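Local coordinates for alpha-1,4-endofucoidanase (Mariniflexile fucanivorans, PDB 6DNS), which hydrolyses alpha-1,4-fucosidic linkages within fucoidan as a retaining endo-acting enzyme of glycoside hydrolase family 107, at residues A[97-102]-A[209-214]; A[115-120]-A[164-169]. All coordinates share one frame; numbering follows the deposited sequence.

Contact 1: residues A[97-102]-A[209-214]; sequences APHPII and LKEYAQ
The imidazole of His99 turns an edge toward the face of the Tyr212 phenol, a T-shaped pair with ring planes 59° apart and centroids separated by 5.3 Å. CD2 is the leading atom of that edge, standing above the phenol near its rim. With CG anti to the backbone N (chi1 -159°), His99 also brings NE2 alongside the aliphatic part of Glu211, where it lies 3.3 Å from Glu211 CB; the same nitrogen is weakly hydrogen-bonded to the carbonyl of Phe207. His99, at the N-cap position of helix 100-104, accepts a weak capping bond at ND1 from Ile101 N (3.4 Å). Through the ring contacts of His99 the short helix and the loop before it rest on helix 198-216, which packs against the parallel sheet of the catalytic domain through Leu209 and Ala213. Tyr212 reaches over to the loop, and Tyr212 OH donates to Ala97 O at 2.7 Å, arriving from above the carbonyl plane. A phenylalanine here would probably keep the ring pairing but leave the buried Ala97 carbonyl without this donor. Ala97 CB sits 3.4 Å from Tyr212 CE1, while Ile102 crosses the phenol nearly at a right angle, its CD1 nearest to Tyr212 OH at 3.3 Å.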
# COMPACT_ATOMS: atom_id res chain seq x y z
N ALA A 97 -0.45 -10.89 -1.87
CA ALA A 97 -1.78 -11.09 -1.31
C ALA A 97 -2.30 -12.45 -1.75
O ALA A 97 -1.99 -12.90 -2.86
CB ALA A 97 -2.71 -9.98 -1.77
N PRO A 98 -3.09 -13.13 -0.90
CA PRO A 98 -3.53 -14.49 -1.19
C PRO A 98 -4.62 -14.57 -2.25
O PRO A 98 -5.42 -13.65 -2.38
CB PRO A 98 -4.07 -14.97 0.16
CG PRO A 98 -4.61 -13.73 0.78
CD PRO A 98 -3.69 -12.62 0.35
N HIS A 99 -4.63 -15.68 -3.00
CA HIS A 99 -5.65 -15.94 -4.01
C HIS A 99 -5.76 -17.46 -4.24
O HIS A 99 -4.74 -18.09 -4.52
CB HIS A 99 -5.29 -15.23 -5.32
CG HIS A 99 -6.46 -15.01 -6.23
ND1 HIS A 99 -6.99 -16.00 -7.03
CD2 HIS A 99 -7.20 -13.90 -6.47
CE1 HIS A 99 -8.00 -15.52 -7.72
NE2 HIS A 99 -8.16 -14.24 -7.40
N PRO A 100 -6.97 -18.04 -4.11
CA PRO A 100 -7.16 -19.49 -4.30
C PRO A 100 -6.59 -20.06 -5.60
O PRO A 100 -5.94 -21.11 -5.58
CB PRO A 100 -8.69 -19.66 -4.28
CG PRO A 100 -9.18 -18.52 -3.46
CD PRO A 100 -8.23 -17.39 -3.68
N ILE A 101 -6.83 -19.37 -6.72
CA ILE A 101 -6.37 -19.81 -8.04
C ILE A 101 -4.84 -19.81 -8.14
O ILE A 101 -4.25 -20.76 -8.64
CB ILE A 101 -6.99 -18.96 -9.19
CG1 ILE A 101 -8.51 -19.12 -9.23
CG2 ILE A 101 -6.39 -19.34 -10.54
CD1 ILE A 101 -9.24 -18.08 -10.05
N ILE A 102 -4.21 -18.74 -7.65
CA ILE A 102 -2.75 -18.63 -7.64
C ILE A 102 -2.15 -19.67 -6.69
O ILE A 102 -1.15 -20.31 -7.01
CB ILE A 102 -2.26 -17.22 -7.25
CG1 ILE A 102 -2.73 -16.17 -8.27
CG2 ILE A 102 -0.73 -17.17 -7.15
CD1 ILE A 102 -2.56 -14.73 -7.82
N LEU A 209 -7.19 -10.13 -10.93
CA LEU A 209 -7.16 -8.69 -10.64
C LEU A 209 -8.48 -8.16 -10.07
O LEU A 209 -8.48 -7.38 -9.12
CB LEU A 209 -6.80 -7.90 -11.91
CG LEU A 209 -6.57 -6.39 -11.79
CD1 LEU A 209 -5.46 -6.07 -10.81
CD2 LEU A 209 -6.26 -5.81 -13.16
N LYS A 210 -9.59 -8.59 -10.67
CA LYS A 210 -10.94 -8.20 -10.22
C LYS A 210 -11.21 -8.65 -8.79
O LYS A 210 -11.77 -7.89 -8.00
CB LYS A 210 -12.00 -8.80 -11.15
CG LYS A 210 -13.41 -8.24 -10.95
CD LYS A 210 -14.38 -8.85 -11.94
CE LYS A 210 -15.81 -8.45 -11.63
NZ LYS A 210 -16.78 -9.09 -12.57
N GLU A 211 -10.81 -9.88 -8.46
CA GLU A 211 -10.99 -10.44 -7.11
C GLU A 211 -10.22 -9.61 -6.08
O GLU A 211 -10.77 -9.24 -5.05
CB GLU A 211 -10.53 -11.90 -7.06
CG GLU A 211 -10.93 -12.67 -5.80
CD GLU A 211 -12.40 -13.06 -5.73
OE1 GLU A 211 -13.16 -12.78 -6.68
OE2 GLU A 211 -12.80 -13.66 -4.71
N TYR A 212 -8.95 -9.33 -6.38
CA TYR A 212 -8.12 -8.45 -5.54
C TYR A 212 -8.76 -7.07 -5.37
O TYR A 212 -8.84 -6.56 -4.25
CB TYR A 212 -6.71 -8.28 -6.12
CG TYR A 212 -5.76 -9.44 -5.90
CD1 TYR A 212 -5.53 -9.96 -4.62
CD2 TYR A 212 -5.04 -9.99 -6.96
CE1 TYR A 212 -4.65 -11.01 -4.41
CE2 TYR A 212 -4.15 -11.04 -6.76
CZ TYR A 212 -3.95 -11.54 -5.49
OH TYR A 212 -3.07 -12.58 -5.31
N ALA A 213 -9.22 -6.48 -6.47
CA ALA A 213 -9.84 -5.15 -6.45
C ALA A 213 -11.10 -5.11 -5.58
O ALA A 213 -11.26 -4.20 -4.77
CB ALA A 213 -10.17 -4.69 -7.86
N GLN A 214 -11.97 -6.11 -5.75
CA GLN A 214 -13.23 -6.18 -5.00
C GLN A 214 -13.06 -6.54 -3.52
O GLN A 214 -13.88 -6.15 -2.69
CB GLN A 214 -14.21 -7.16 -5.67
CG GLN A 214 -14.77 -6.66 -7.00
CD GLN A 214 -15.96 -7.46 -7.49
OE1 GLN A 214 -15.98 -8.69 -7.43
NE2 GLN A 214 -16.97 -6.75 -7.99

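Contact 2: residues A[115-120]-A[164-169]; sequences DPINLV and DYPDVS
The carboxamide of Asn118 meets the turn at residues 165-167 with both of its polar atoms. Asn118 OD1 accepts from Asp167 N at 2.8 Å, the donor tilted from the carbonyl plane, and Asn118 ND2 returns a longer bond of 3.2 Å to Asp167 OD1. This second bond reaches the carboxylate on its anti side, with amide and carboxylate planes 37° apart. Pro166 crosses the amide at about a right angle and brings its CD to 3.2 Å from Asn118 OD1, while Val168 CG2 approaches the same oxygen. CG of Asn118 lies anti to its carbonyl carbon (chi1 -66°), an orientation that directs the amide at the turn; two bonds to one residue then fix which end of the amide is oxygen and which is nitrogen. ND2 has a further, weak partner in Asp109. The contact joins the long loop between helices 100-104 and 129-139 to the turn leading into helix 168-176, on the periphery of the catalytic domain. A nearly straight backbone bond from Asn118 N to Asp164 O (169° at the hydrogen) links the two loops through their backbones, and Asn57 donates to that same carbonyl. Beyond it the contact becomes apolar. Val120 sends CG1 against Tyr165 CB at 3.4 Å and CG2 tip to tip with Val168 CG1 at 3.7 Å. Tyr165 carries its ring onward, its hydroxyl hydrogen-bonding to the carbonyl of Ile90. The Ile117 side chain crosses that of Pro166 at about a right angle, its CG2 3.9 Å from Pro166 CD.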
# COMPACT_ATOMS: atom_id res chain seq x y z
N ASP A 115 11.44 -26.04 2.09
CA ASP A 115 10.77 -24.75 1.91
C ASP A 115 9.98 -24.77 0.60
O ASP A 115 10.36 -25.49 -0.32
CB ASP A 115 11.79 -23.60 1.89
CG ASP A 115 12.61 -23.52 3.17
OD1 ASP A 115 12.00 -23.47 4.27
OD2 ASP A 115 13.85 -23.49 3.09
N PRO A 116 8.89 -23.98 0.50
CA PRO A 116 8.06 -24.01 -0.71
C PRO A 116 8.78 -23.62 -2.01
O PRO A 116 9.74 -22.86 -1.98
CB PRO A 116 6.94 -23.00 -0.41
CG PRO A 116 6.91 -22.88 1.07
CD PRO A 116 8.33 -23.05 1.51
N ILE A 117 8.32 -24.20 -3.12
CA ILE A 117 8.74 -23.84 -4.48
C ILE A 117 7.48 -23.81 -5.35
O ILE A 117 6.59 -24.63 -5.14
CB ILE A 117 9.77 -24.85 -5.06
CG1 ILE A 117 11.05 -24.90 -4.21
CG2 ILE A 117 10.12 -24.53 -6.51
CD1 ILE A 117 11.91 -23.65 -4.24
N ASN A 118 7.41 -22.88 -6.30
CA ASN A 118 6.20 -22.59 -7.10
C ASN A 118 5.05 -21.92 -6.31
O ASN A 118 3.92 -21.83 -6.82
CB ASN A 118 5.68 -23.83 -7.87
CG ASN A 118 6.63 -24.29 -8.95
OD1 ASN A 118 6.92 -23.55 -9.89
ND2 ASN A 118 7.09 -25.53 -8.84
N LEU A 119 5.34 -21.43 -5.10
CA LEU A 119 4.37 -20.67 -4.32
C LEU A 119 4.67 -19.20 -4.55
O LEU A 119 5.66 -18.67 -4.03
CB LEU A 119 4.46 -21.03 -2.83
CG LEU A 119 3.56 -20.29 -1.84
CD1 LEU A 119 2.09 -20.53 -2.16
CD2 LEU A 119 3.87 -20.71 -0.42
N VAL A 120 3.83 -18.54 -5.36
CA VAL A 120 4.03 -17.14 -5.75
C VAL A 120 2.95 -16.22 -5.14
O VAL A 120 2.56 -15.21 -5.74
CB VAL A 120 4.09 -16.99 -7.29
CG1 VAL A 120 5.34 -17.67 -7.83
CG2 VAL A 120 2.83 -17.52 -7.96
N ASP A 164 13.02 -20.54 -8.26
CA ASP A 164 12.11 -20.41 -7.12
C ASP A 164 10.63 -20.63 -7.49
O ASP A 164 9.82 -20.93 -6.61
CB ASP A 164 12.29 -19.04 -6.44
CG ASP A 164 13.70 -18.85 -5.89
OD1 ASP A 164 14.53 -18.22 -6.59
OD2 ASP A 164 13.98 -19.33 -4.77
N TYR A 165 10.29 -20.46 -8.77
CA TYR A 165 8.92 -20.68 -9.26
C TYR A 165 8.90 -21.07 -10.76
O TYR A 165 8.34 -20.35 -11.59
CB TYR A 165 8.04 -19.44 -8.96
CG TYR A 165 8.68 -18.10 -9.30
CD1 TYR A 165 9.55 -17.48 -8.40
CD2 TYR A 165 8.41 -17.46 -10.51
CE1 TYR A 165 10.14 -16.26 -8.70
CE2 TYR A 165 9.00 -16.24 -10.82
CZ TYR A 165 9.86 -15.64 -9.91
OH TYR A 165 10.44 -14.44 -10.22
N PRO A 166 9.50 -22.22 -11.10
CA PRO A 166 9.72 -22.59 -12.51
C PRO A 166 8.47 -22.98 -13.31
O PRO A 166 8.41 -22.71 -14.51
CB PRO A 166 10.68 -23.78 -12.42
CG PRO A 166 10.38 -24.39 -11.09
CD PRO A 166 10.09 -23.22 -10.19
N ASP A 167 7.50 -23.61 -12.65
CA ASP A 167 6.32 -24.18 -13.32
C ASP A 167 5.06 -23.30 -13.25
O ASP A 167 4.02 -23.69 -13.77
CB ASP A 167 6.02 -25.55 -12.73
CG ASP A 167 7.22 -26.48 -12.76
OD1 ASP A 167 7.65 -26.94 -11.67
OD2 ASP A 167 7.75 -26.73 -13.86
N VAL A 168 5.17 -22.12 -12.64
CA VAL A 168 3.99 -21.29 -12.35
C VAL A 168 3.36 -20.71 -13.61
O VAL A 168 2.13 -20.75 -13.76
CB VAL A 168 4.34 -20.14 -11.36
CG1 VAL A 168 3.19 -19.16 -11.22
CG2 VAL A 168 4.71 -20.73 -10.00
N SER A 169 4.18 -20.16 -14.51
CA SER A 169 3.70 -19.58 -15.77
C SER A 169 2.97 -20.61 -16.63
O SER A 169 1.93 -20.30 -17.22
CB SER A 169 4.85 -18.96 -16.55
OG SER A 169 5.40 -17.86 -15.84

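Overall arrangement
Contact 1 is the more deeply buried of the two, seating a helix start on helix 198-216 beside the parallel sheet; contact 2 lies farther from the chain's centre and is partly buried, joining loops near a bound calcium ion, about 5 Å from the Asp164 side chain. The chemistry follows the setting: aromatic and aliphatic side chains with a single cross-bond in contact 1, a network of three hydrogen bonds beside valine packing in contact 2. In sequence, contact 2 is nested within the loop that contact 1 closes. Although their centres are about 17 Å apart, the two touch directly, Ile102 CG2 meeting Val120 CG2 at 3.7 Å.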